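Local coordinates for SH2 domain-containing protein 3C (Homo sapiens, PDB 3T6G) that acts as an adapter protein in integrin-mediated cell adhesion and cell migration, through BCAR1-CRK-RAPGEF1 signalling and activation of the small GTPase RAP1, at residues Q282-L285 and G291-S294; A50-R55 and P271-V276; H129-L134 and A149-A154; L68-E73 and V80-E85. The protein carries 2 engineered substitutions. All blocks are in the same frame, centred on the assembly; numbering follows the deposited sequence.

Interaction 1. Residues Q282-L285 and G291-S294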
loop_
_atom_site.group_PDB
_atom_site.type_symbol
_atom_site.label_atom_id
_atom_site.label_comp_id
_atom_site.label_asym_id
_atom_site.label_seq_id
_atom_site.Cartn_x
_atom_site.Cartn_y
_atom_site.Cartn_z
ATOM N N GLN A 282 -4.434 7.262 16.820
ATOM C CA GLN A 282 -3.858 5.972 17.176
ATOM C C GLN A 282 -2.423 6.057 17.676
ATOM O O GLN A 282 -2.103 5.527 18.737
ATOM C CB GLN A 282 -4.025 4.987 16.035
ATOM C CG GLN A 282 -5.509 4.772 15.751
ATOM C CD GLN A 282 -5.770 3.889 14.570
ATOM O OE1 GLN A 282 -4.845 3.456 13.901
ATOM N NE2 GLN A 282 -7.041 3.632 14.286
ATOM N N MET A 283 -1.563 6.751 16.941
ATOM C CA MET A 283 -0.185 6.880 17.377
ATOM C C MET A 283 -0.109 7.396 18.811
ATOM O O MET A 283 0.579 6.822 19.643
ATOM C CB MET A 283 0.614 7.754 16.406
ATOM C CG MET A 283 0.671 7.150 15.017
ATOM S SD MET A 283 1.409 8.233 13.798
ATOM C CE MET A 283 3.145 8.152 14.310
ATOM N N ARG A 284 -0.840 8.463 19.102
ATOM C CA ARG A 284 -0.883 9.035 20.449
ATOM C C ARG A 284 -1.465 8.083 21.490
ATOM O O ARG A 284 -0.931 7.940 22.598
ATOM C CB ARG A 284 -1.692 10.327 20.430
ATOM C CG ARG A 284 -0.901 11.528 19.942
ATOM C CD ARG A 284 -0.012 11.998 21.060
ATOM N NE ARG A 284 0.224 13.427 20.945
ATOM C CZ ARG A 284 -0.305 14.349 21.736
ATOM N NH1 ARG A 284 -1.101 13.997 22.734
ATOM N NH2 ARG A 284 -0.017 15.629 21.531
ATOM N N LEU A 285 -2.570 7.438 21.135
ATOM C CA LEU A 285 -3.164 6.419 21.997
ATOM C C LEU A 285 -2.147 5.349 22.335
ATOM O O LEU A 285 -1.877 5.074 23.489
ATOM C CB LEU A 285 -4.339 5.756 21.290
ATOM C CG LEU A 285 -4.903 4.510 21.958
ATOM C CD1 LEU A 285 -5.482 4.878 23.298
ATOM C CD2 LEU A 285 -5.964 3.896 21.060
ATOM N N GLY A 291 6.389 9.276 23.014
ATOM C CA GLY A 291 6.448 7.979 22.359
ATOM C C GLY A 291 5.978 7.957 20.912
ATOM O O GLY A 291 6.560 7.273 20.071
ATOM N N ALA A 292 4.917 8.696 20.601
ATOM C CA ALA A 292 4.381 8.670 19.242
ATOM C C ALA A 292 5.355 9.276 18.209
ATOM O O ALA A 292 5.183 9.114 16.993
ATOM C CB ALA A 292 3.013 9.355 19.189
ATOM N N SER A 293 6.379 9.974 18.686
ATOM C CA SER A 293 7.330 10.593 17.766
ATOM C C SER A 293 8.563 9.729 17.494
ATOM O O SER A 293 9.285 9.961 16.531
ATOM C CB SER A 293 7.725 11.990 18.244
ATOM O OG SER A 293 6.661 12.900 18.026
ATOM N N SER A 294 8.798 8.730 18.336
ATOM C CA SER A 294 9.881 7.789 18.086
ATOM C C SER A 294 9.762 7.223 16.684
ATOM O O SER A 294 8.749 7.411 16.010
ATOM C CB SER A 294 9.881 6.655 19.111
ATOM O OG SER A 294 10.198 7.153 20.396
#
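Met-283 and Ala-292 make most of this buried contact, which is apolar on both sides. The methyl of Ala-292 points at the helix and lies 4.0 Å from Met-283 CB. The Met-283 side chain leaves with CG beside its backbone N (chi1 -62°), runs extended through chi2, then bends at chi3 (72°). The bend swings the terminal methyl across to residues 291-294. The Arg-284 side chain adds a loose approach, CD to Ala-292 CB at 4.4 Å.

Side chains also touch backbone. Met-283 CE comes to 3.5 Å from Ala-292 O. In return, Ala-292 CB sits 3.5 Å from Met-283 O and 4.0 Å from Arg-284 N, so the methyl rests against a helical peptide group.

Residues 291-294 form a type I beta turn, closed by Ser-294 N to Gly-291 O (3.2 Å). The turn lies in the link between helix 279-287 and helix 296-314, and it folds back on the first of these helices.

The polar contacts of Arg-284 lie outside the pair. Its NH1 is hydrogen-bonded to Asn-30 OD1, and the guanidinium makes weak bonds to the carbonyls of Pro-18, Ala-19 and Arg-28. Pro-18 also packs on both Met-283 and Ala-292.

Interaction 2. Residues A50-R55 and P271-V276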
loop_
_atom_site.group_PDB
_atom_site.type_symbol
_atom_site.label_atom_id
_atom_site.label_comp_id
_atom_site.label_asym_id
_atom_site.label_seq_id
_atom_site.Cartn_x
_atom_site.Cartn_y
_atom_site.Cartn_z
ATOM N N ALA A 50 -20.803 -3.506 12.718
ATOM C CA ALA A 50 -19.622 -3.601 11.863
ATOM C C ALA A 50 -19.729 -2.735 10.616
ATOM O O ALA A 50 -18.729 -2.198 10.155
ATOM C CB ALA A 50 -19.384 -5.025 11.463
ATOM N N ARG A 51 -20.933 -2.604 10.073
ATOM C CA ARG A 51 -21.135 -1.844 8.849
ATOM C C ARG A 51 -20.816 -0.354 9.022
ATOM O O ARG A 51 -20.081 0.214 8.217
ATOM C CB ARG A 51 -22.535 -2.044 8.280
ATOM C CG ARG A 51 -22.784 -1.231 7.021
ATOM C CD ARG A 51 -23.931 -1.796 6.193
ATOM N NE ARG A 51 -23.693 -3.181 5.786
ATOM C CZ ARG A 51 -24.648 -4.021 5.389
ATOM N NH1 ARG A 51 -25.913 -3.624 5.346
ATOM N NH2 ARG A 51 -24.345 -5.265 5.041
ATOM N N THR A 52 -21.318 0.271 10.080
ATOM C CA THR A 52 -20.984 1.669 10.313
ATOM C C THR A 52 -19.506 1.835 10.742
ATOM O O THR A 52 -18.887 2.849 10.479
ATOM C CB THR A 52 -22.028 2.395 11.248
ATOM O OG1 THR A 52 -21.534 2.517 12.587
ATOM C CG2 THR A 52 -23.333 1.642 11.259
ATOM N N LEU A 53 -18.938 0.837 11.394
ATOM C CA LEU A 53 -17.515 0.863 11.648
ATOM C C LEU A 53 -16.813 0.977 10.297
ATOM O O LEU A 53 -15.881 1.754 10.135
ATOM C CB LEU A 53 -17.071 -0.425 12.339
ATOM C CG LEU A 53 -17.181 -0.390 13.855
ATOM C CD1 LEU A 53 -16.130 -1.294 14.434
ATOM C CD2 LEU A 53 -17.042 1.054 14.400
ATOM N N ALA A 54 -17.302 0.205 9.330
ATOM C CA ALA A 54 -16.678 0.100 8.020
ATOM C C ALA A 54 -16.807 1.405 7.270
ATOM O O ALA A 54 -15.845 1.876 6.673
ATOM C CB ALA A 54 -17.304 -1.031 7.213
ATOM N N ARG A 55 -18.002 1.983 7.297
ATOM C CA ARG A 55 -18.226 3.237 6.613
ATOM C C ARG A 55 -17.289 4.291 7.175
ATOM O O ARG A 55 -16.707 5.083 6.433
ATOM C CB ARG A 55 -19.668 3.683 6.752
ATOM C CG ARG A 55 -20.585 3.135 5.687
ATOM C CD ARG A 55 -21.942 3.846 5.735
ATOM N NE ARG A 55 -23.032 2.986 5.284
ATOM C CZ ARG A 55 -23.869 2.346 6.092
ATOM N NH1 ARG A 55 -23.759 2.480 7.410
ATOM N NH2 ARG A 55 -24.827 1.580 5.585
ATOM N N PRO A 271 -18.350 11.962 14.729
ATOM C CA PRO A 271 -17.078 12.584 15.087
ATOM C C PRO A 271 -16.121 11.693 15.883
ATOM O O PRO A 271 -14.980 11.479 15.440
ATOM C CB PRO A 271 -17.515 13.783 15.939
ATOM C CG PRO A 271 -19.050 13.921 15.714
ATOM C CD PRO A 271 -19.402 12.976 14.597
ATOM N N GLU A 272 -16.565 11.183 17.030
ATOM C CA GLU A 272 -15.675 10.431 17.924
ATOM C C GLU A 272 -15.157 9.181 17.249
ATOM O O GLU A 272 -14.019 8.758 17.451
ATOM C CB GLU A 272 -16.391 10.046 19.213
ATOM C CG GLU A 272 -17.090 11.197 19.914
ATOM C CD GLU A 272 -17.477 10.840 21.339
ATOM O OE1 GLU A 272 -18.413 10.029 21.516
ATOM O OE2 GLU A 272 -16.830 11.358 22.277
ATOM N N LEU A 273 -16.014 8.595 16.434
ATOM C CA LEU A 273 -15.674 7.396 15.713
ATOM C C LEU A 273 -14.607 7.725 14.693
ATOM O O LEU A 273 -13.637 6.973 14.559
ATOM C CB LEU A 273 -16.914 6.835 15.032
ATOM C CG LEU A 273 -17.383 5.449 15.447
ATOM C CD1 LEU A 273 -18.379 4.961 14.415
ATOM C CD2 LEU A 273 -16.204 4.493 15.515
ATOM N N LEU A 274 -14.766 8.847 13.983
ATOM C CA LEU A 274 -13.724 9.286 13.039
ATOM C C LEU A 274 -12.431 9.475 13.804
ATOM O O LEU A 274 -11.382 8.985 13.375
ATOM C CB LEU A 274 -14.091 10.568 12.280
ATOM C CG LEU A 274 -15.230 10.429 11.266
ATOM C CD1 LEU A 274 -15.490 11.702 10.496
ATOM C CD2 LEU A 274 -14.926 9.333 10.313
ATOM N N GLU A 275 -12.485 10.133 14.961
ATOM C CA GLU A 275 -11.235 10.271 15.715
ATOM C C GLU A 275 -10.530 8.919 15.915
ATOM O O GLU A 275 -9.304 8.811 15.697
ATOM C CB GLU A 275 -11.466 10.936 17.051
ATOM C CG GLU A 275 -10.191 11.295 17.770
ATOM C CD GLU A 275 -10.393 12.472 18.714
ATOM O OE1 GLU A 275 -11.436 13.159 18.589
ATOM O OE2 GLU A 275 -9.519 12.710 19.582
ATOM N N VAL A 276 -11.314 7.896 16.298
ATOM C CA VAL A 276 -10.791 6.572 16.675
ATOM C C VAL A 276 -10.028 5.937 15.519
ATOM O O VAL A 276 -9.017 5.271 15.706
ATOM C CB VAL A 276 -11.946 5.633 17.144
ATOM C CG1 VAL A 276 -11.459 4.232 17.296
ATOM C CG2 VAL A 276 -12.564 6.133 18.477
#
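Thr-52 and Leu-53 are the residues of 50-55 that meet 271-276, and both touch the same side chain, Leu-273. Along the first segment, Ala-50 and Arg-51 face another way. Ala-50 packs on Gln-133 of helix 121-140, and Arg-51 NE forms a salt bridge with Glu-137 of that helix. Thr-52 comes next. Its N is hydrogen-bonded to Asp-49 OD1. Its OG1 lies 4.4 Å from Leu-273 CD1, a loose van der Waals approach at the margin of the contact.

Leu-53 carries the main contact. Its CG lies beside the backbone N, opposite the carbonyl carbon (chi1 -87°). From there CD2 reaches nearer to the facing helix than the start of the side chain does. Leu-53 CD2 meets Leu-273 CD2 at 3.7 Å and Leu-273 CD1 at 4.1 Å, so one methyl faces both branches of the other leucine. The two side chains cross at about a right angle. Leu-273 points toward helix 50-64 and also touches His-56, one turn further on.

Ala-54 turns back to helix 121-140, where it packs on Leu-134 and Leu-138. Helix 50-64 therefore packs on helix 271-276 through Leu-53 and on helix 121-140 through Ala-54. This is helix-helix packing within the helical Cdc25-homology (Ras-GEF) domain, which in this protein adopts a closed conformation.

Interaction 3. Residues H129-L134 and A149-A154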
loop_
_atom_site.group_PDB
_atom_site.type_symbol
_atom_site.label_atom_id
_atom_site.label_comp_id
_atom_site.label_asym_id
_atom_site.label_seq_id
_atom_site.Cartn_x
_atom_site.Cartn_y
_atom_site.Cartn_z
ATOM N N HIS A 129 -15.506 -12.153 16.369
ATOM C CA HIS A 129 -16.472 -12.429 15.310
ATOM C C HIS A 129 -16.875 -11.130 14.630
ATOM O O HIS A 129 -17.199 -11.103 13.441
ATOM C CB HIS A 129 -17.699 -13.173 15.865
ATOM C CG HIS A 129 -18.828 -13.296 14.887
ATOM N ND1 HIS A 129 -18.707 -13.964 13.688
ATOM C CD2 HIS A 129 -20.095 -12.822 14.925
ATOM C CE1 HIS A 129 -19.851 -13.902 13.029
ATOM N NE2 HIS A 129 -20.711 -13.217 13.760
ATOM N N LYS A 130 -16.846 -10.055 15.407
ATOM C CA LYS A 130 -17.264 -8.760 14.926
ATOM C C LYS A 130 -16.137 -8.122 14.112
ATOM O O LYS A 130 -16.381 -7.472 13.095
ATOM C CB LYS A 130 -17.651 -7.870 16.101
ATOM C CG LYS A 130 -18.353 -6.597 15.682
ATOM C CD LYS A 130 -18.325 -5.578 16.790
ATOM C CE LYS A 130 -19.029 -4.317 16.351
ATOM N NZ LYS A 130 -18.687 -3.229 17.288
ATOM N N THR A 131 -14.899 -8.312 14.554
ATOM C CA THR A 131 -13.763 -7.913 13.732
ATOM C C THR A 131 -13.824 -8.549 12.332
ATOM O O THR A 131 -13.604 -7.877 11.337
ATOM C CB THR A 131 -12.453 -8.285 14.388
ATOM O OG1 THR A 131 -12.411 -7.716 15.697
ATOM C CG2 THR A 131 -11.311 -7.727 13.579
ATOM N N ILE A 132 -14.146 -9.836 12.266
ATOM C CA ILE A 132 -14.356 -10.538 10.999
ATOM C C ILE A 132 -15.504 -9.957 10.174
ATOM O O ILE A 132 -15.383 -9.794 8.961
ATOM C CB ILE A 132 -14.584 -12.066 11.247
ATOM C CG1 ILE A 132 -13.268 -12.734 11.631
ATOM C CG2 ILE A 132 -15.197 -12.777 10.027
ATOM C CD1 ILE A 132 -13.467 -13.981 12.472
ATOM N N GLN A 133 -16.624 -9.668 10.827
ATOM C CA GLN A 133 -17.722 -8.967 10.179
ATOM C C GLN A 133 -17.227 -7.617 9.614
ATOM O O GLN A 133 -17.557 -7.249 8.484
ATOM C CB GLN A 133 -18.881 -8.758 11.161
ATOM C CG GLN A 133 -19.664 -10.042 11.550
ATOM O OE1 GLN A 133 -20.882 -8.929 13.326
ATOM N NE2 GLN A 133 -22.032 -10.348 12.018
ATOM N N LEU A 134 -16.428 -6.884 10.387
ATOM C CA LEU A 134 -15.843 -5.654 9.866
ATOM C C LEU A 134 -15.029 -5.926 8.591
ATOM O O LEU A 134 -15.140 -5.191 7.607
ATOM C CB LEU A 134 -14.971 -4.937 10.908
ATOM C CG LEU A 134 -14.199 -3.726 10.345
ATOM C CD1 LEU A 134 -15.114 -2.838 9.499
ATOM C CD2 LEU A 134 -13.481 -2.885 11.428
ATOM N N ALA A 149 -7.559 -5.368 4.435
ATOM C CA ALA A 149 -6.307 -6.097 4.646
ATOM C C ALA A 149 -5.659 -5.698 5.957
ATOM O O ALA A 149 -4.936 -6.480 6.564
ATOM C CB ALA A 149 -5.332 -5.860 3.482
ATOM N N ALA A 150 -5.888 -4.460 6.380
ATOM C CA ALA A 150 -5.396 -4.045 7.679
ATOM C C ALA A 150 -6.154 -4.810 8.789
ATOM O O ALA A 150 -5.609 -5.066 9.866
ATOM C CB ALA A 150 -5.542 -2.521 7.848
ATOM N N VAL A 151 -7.402 -5.192 8.515
ATOM C CA VAL A 151 -8.214 -5.845 9.528
ATOM C C VAL A 151 -7.855 -7.324 9.634
ATOM O O VAL A 151 -7.607 -7.818 10.735
ATOM C CB VAL A 151 -9.727 -5.628 9.305
ATOM C CG1 VAL A 151 -10.535 -6.660 10.080
ATOM C CG2 VAL A 151 -10.129 -4.171 9.710
ATOM N N MET A 152 -7.843 -8.009 8.490
ATOM C CA MET A 152 -7.209 -9.322 8.329
ATOM C C MET A 152 -5.773 -9.359 8.886
ATOM O O MET A 152 -5.381 -10.316 9.534
ATOM C CB MET A 152 -7.189 -9.704 6.850
ATOM C CG MET A 152 -8.577 -9.709 6.217
ATOM S SD MET A 152 -9.540 -11.141 6.751
ATOM C CE MET A 152 -8.443 -12.453 6.234
ATOM N N GLY A 153 -4.993 -8.315 8.642
ATOM C CA GLY A 153 -3.698 -8.202 9.284
ATOM C C GLY A 153 -3.788 -8.348 10.794
ATOM O O GLY A 153 -2.987 -9.044 11.401
ATOM N N ALA A 154 -4.768 -7.699 11.412
ATOM C CA ALA A 154 -4.992 -7.838 12.861
ATOM C C ALA A 154 -5.323 -9.295 13.278
ATOM O O ALA A 154 -4.778 -9.822 14.256
ATOM C CB ALA A 154 -6.100 -6.934 13.289
#
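Val-151 sends its two methyls to two residues of the neighbouring helix, Thr-131 and Leu-134. The helices, 121-140 and 145-155, are consecutive and run in roughly opposite directions, forming a helical hairpin in the Ras-GEF domain. Thr-131 and Leu-134 lie three positions apart, so they stand on one side of their helix. Val-151 faces both.

Leu-134 crosses Val-151 at about a right angle. Its CD2 lies 4.0 Å from Val-151 CG2, and its CG is barely further, at 4.1 Å. Thr-131 meets Val-151 at a slant. The rotation about its CA-CB bond (chi1 -55°) divides its two branches. OG1 sits beside the backbone N and is hydrogen-bonded to Leu-127 O, one turn back. CG2 is left to face the other helix. The hydroxyl is thus satisfied within its own helix, and a methyl is what the valine meets.

Leu-110 of helix 93-115 and Leu-138 also pack on Val-151. An alanine here would remove both gamma methyls and would probably open a gap beside Thr-131 and Leu-134. Val-151 CG1 touches Thr-131 twice, at CG2 (3.7 Å) and at the backbone O (3.5 Å).

Interaction 4. Residues L68-E73 and V80-E85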
loop_
_atom_site.group_PDB
_atom_site.type_symbol
_atom_site.label_atom_id
_atom_site.label_comp_id
_atom_site.label_asym_id
_atom_site.label_seq_id
_atom_site.Cartn_x
_atom_site.Cartn_y
_atom_site.Cartn_z
ATOM N N LEU A 68 -10.629 11.065 -1.605
ATOM C CA LEU A 68 -11.662 12.057 -1.324
ATOM C C LEU A 68 -11.031 13.286 -0.705
ATOM O O LEU A 68 -9.911 13.218 -0.193
ATOM C CB LEU A 68 -12.707 11.525 -0.321
ATOM C CG LEU A 68 -13.708 10.425 -0.667
ATOM C CD1 LEU A 68 -14.394 9.997 0.613
ATOM C CD2 LEU A 68 -14.720 10.854 -1.713
ATOM N N GLY A 69 -11.782 14.387 -0.702
ATOM C CA GLY A 69 -11.337 15.633 -0.092
ATOM C C GLY A 69 -10.162 16.260 -0.832
ATOM O O GLY A 69 -9.347 16.968 -0.228
ATOM N N VAL A 70 -10.063 16.004 -2.137
ATOM C CA VAL A 70 -8.942 16.549 -2.922
ATOM C C VAL A 70 -9.294 17.841 -3.650
ATOM O O VAL A 70 -10.037 17.821 -4.624
ATOM C CB VAL A 70 -8.445 15.557 -3.996
ATOM C CG1 VAL A 70 -7.264 16.130 -4.703
ATOM C CG2 VAL A 70 -8.090 14.201 -3.375
ATOM N N THR A 71 -8.742 18.961 -3.202
ATOM C CA THR A 71 -8.921 20.232 -3.917
ATOM C C THR A 71 -8.058 20.345 -5.186
ATOM O O THR A 71 -7.131 19.566 -5.397
ATOM C CB THR A 71 -8.566 21.398 -3.016
ATOM O OG1 THR A 71 -7.184 21.285 -2.657
ATOM C CG2 THR A 71 -9.440 21.390 -1.743
ATOM N N LYS A 72 -8.355 21.318 -6.040
ATOM C CA LYS A 72 -7.495 21.551 -7.204
ATOM C C LYS A 72 -6.152 22.087 -6.755
ATOM O O LYS A 72 -5.128 21.824 -7.382
ATOM C CB LYS A 72 -8.140 22.475 -8.239
ATOM C CG LYS A 72 -9.211 21.765 -9.066
ATOM C CD LYS A 72 -10.227 21.029 -8.160
ATOM C CE LYS A 72 -11.093 20.018 -8.923
ATOM N NZ LYS A 72 -10.380 18.742 -9.234
ATOM N N GLU A 73 -6.138 22.820 -5.653
ATOM C CA GLU A 73 -4.864 23.288 -5.156
ATOM C C GLU A 73 -4.012 22.129 -4.642
ATOM O O GLU A 73 -2.789 22.184 -4.736
ATOM C CB GLU A 73 -5.025 24.385 -4.119
ATOM C CG GLU A 73 -5.645 25.650 -4.686
ATOM C CD GLU A 73 -7.174 25.625 -4.695
ATOM O OE1 GLU A 73 -7.797 24.648 -4.222
ATOM O OE2 GLU A 73 -7.767 26.599 -5.172
ATOM N N VAL A 80 -0.592 15.562 -9.936
ATOM C CA VAL A 80 -1.565 14.589 -10.428
ATOM C C VAL A 80 -2.925 14.791 -9.770
ATOM O O VAL A 80 -3.016 15.391 -8.698
ATOM C CB VAL A 80 -1.085 13.143 -10.172
ATOM C CG1 VAL A 80 0.257 12.915 -10.825
ATOM C CG2 VAL A 80 -0.946 12.884 -8.704
ATOM N N ARG A 81 -3.982 14.303 -10.413
ATOM C CA ARG A 81 -5.320 14.401 -9.839
ATOM C C ARG A 81 -5.525 13.588 -8.549
ATOM O O ARG A 81 -6.075 14.100 -7.583
ATOM C CB ARG A 81 -6.378 14.013 -10.872
ATOM C CG ARG A 81 -6.676 15.105 -11.874
ATOM C CD ARG A 81 -7.735 14.683 -12.881
ATOM N NE ARG A 81 -8.289 15.840 -13.590
ATOM C CZ ARG A 81 -7.637 16.561 -14.506
ATOM N NH1 ARG A 81 -6.385 16.260 -14.840
ATOM N NH2 ARG A 81 -8.240 17.593 -15.087
ATOM N N TRP A 82 -5.077 12.338 -8.524
ATOM C CA TRP A 82 -5.449 11.407 -7.445
ATOM C C TRP A 82 -4.274 10.768 -6.704
ATOM O O TRP A 82 -3.225 10.497 -7.291
ATOM C CB TRP A 82 -6.313 10.311 -8.037
ATOM C CG TRP A 82 -7.507 10.863 -8.733
ATOM C CD1 TRP A 82 -7.824 10.741 -10.063
ATOM C CD2 TRP A 82 -8.555 11.643 -8.140
ATOM N NE1 TRP A 82 -9.003 11.396 -10.333
ATOM C CE2 TRP A 82 -9.475 11.959 -9.171
ATOM C CE3 TRP A 82 -8.807 12.096 -6.840
ATOM C CZ2 TRP A 82 -10.624 12.710 -8.943
ATOM C CZ3 TRP A 82 -9.965 12.833 -6.605
ATOM C CH2 TRP A 82 -10.856 13.138 -7.655
ATOM N N GLY A 83 -4.451 10.532 -5.411
ATOM C CA GLY A 83 -3.427 9.886 -4.597
ATOM C C GLY A 83 -3.065 8.507 -5.130
ATOM O O GLY A 83 -1.957 8.023 -4.927
ATOM N N MET A 84 -4.001 7.869 -5.822
ATOM C CA MET A 84 -3.729 6.561 -6.370
ATOM C C MET A 84 -2.627 6.681 -7.386
ATOM O O MET A 84 -1.739 5.823 -7.448
ATOM C CB MET A 84 -4.978 5.939 -7.004
ATOM C CG MET A 84 -6.027 5.405 -6.005
ATOM S SD MET A 84 -5.402 4.214 -4.782
ATOM C CE MET A 84 -4.952 5.299 -3.448
ATOM N N GLU A 85 -2.697 7.739 -8.191
ATOM C CA GLU A 85 -1.670 8.027 -9.189
ATOM C C GLU A 85 -0.395 8.451 -8.492
ATOM O O GLU A 85 0.692 7.973 -8.815
ATOM C CB GLU A 85 -2.136 9.109 -10.148
ATOM C CG GLU A 85 -1.081 9.554 -11.126
ATOM C CD GLU A 85 -1.695 10.109 -12.403
ATOM O OE1 GLU A 85 -2.942 10.223 -12.438
ATOM O OE2 GLU A 85 -0.944 10.421 -13.362
#
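Val-70 packs on Trp-82 in an apolar contact at the protein surface, between the turns that lead into two short helices, 72-78 and 83-86. Both lie in the Ras-GEF domain, far from the centre of the chain. Val-70 CG2 lies 4.0 Å from Trp-82 CZ3 and 4.1 Å from CE3, and Val-70 CB is also 4.1 Å from CZ3. The valine therefore meets the six-membered part of the indole, which it approaches obliquely. Its other methyl goes elsewhere: CG1, opposite the backbone N (chi1 -177°), rests 3.7 Å from Arg-81 O. That carbonyl also takes a weak hydrogen bond from Gln-75 NE2.

Both segments sit at helix starts. Thr-71 is the N-cap of helix 72-78, and its OG1 is hydrogen-bonded to Met-74 N. Trp-82 holds the N-cap position of helix 83-86. The indole has further neighbours. Arg-81 CB lies 3.6 Å above one face, toward the rim, and the ring stacks with His-257 of helix 253-263. Outside this contact, Glu-85 OE2 pairs with a basic side chain of another protein chain.

Lys-72 NZ is hydrogen-bonded to Gln-75 OE1. It stays 5.6 Å from Arg-81 NE, and the like charges would probably repel mildly. No hydrogen bond joins the two segments, so their hold on each other here depends on close apolar fit, not on directional bonds.

Interactions 1, 2 and 3 form a connected series through the helical domain. Interaction 2 meets interaction 1 through a probable hydrogen bond, Gln-282 NE2 to Val-276 O (2.9 Å), which ties together the successive helices 271-276 and 279-287. It also meets interaction 3 by packing, with Ala-50 CB 3.7 Å from Leu-134 N. Interaction 2 joins segments over 200 residues apart, and interactions 3 and 4 both lie inside the loop it closes. Interaction 4 stands apart, its nearest atoms about 8 Å from interaction 2 and about 17 Å from interaction 1. Of the four, it alone has segments touched by the other protein chain.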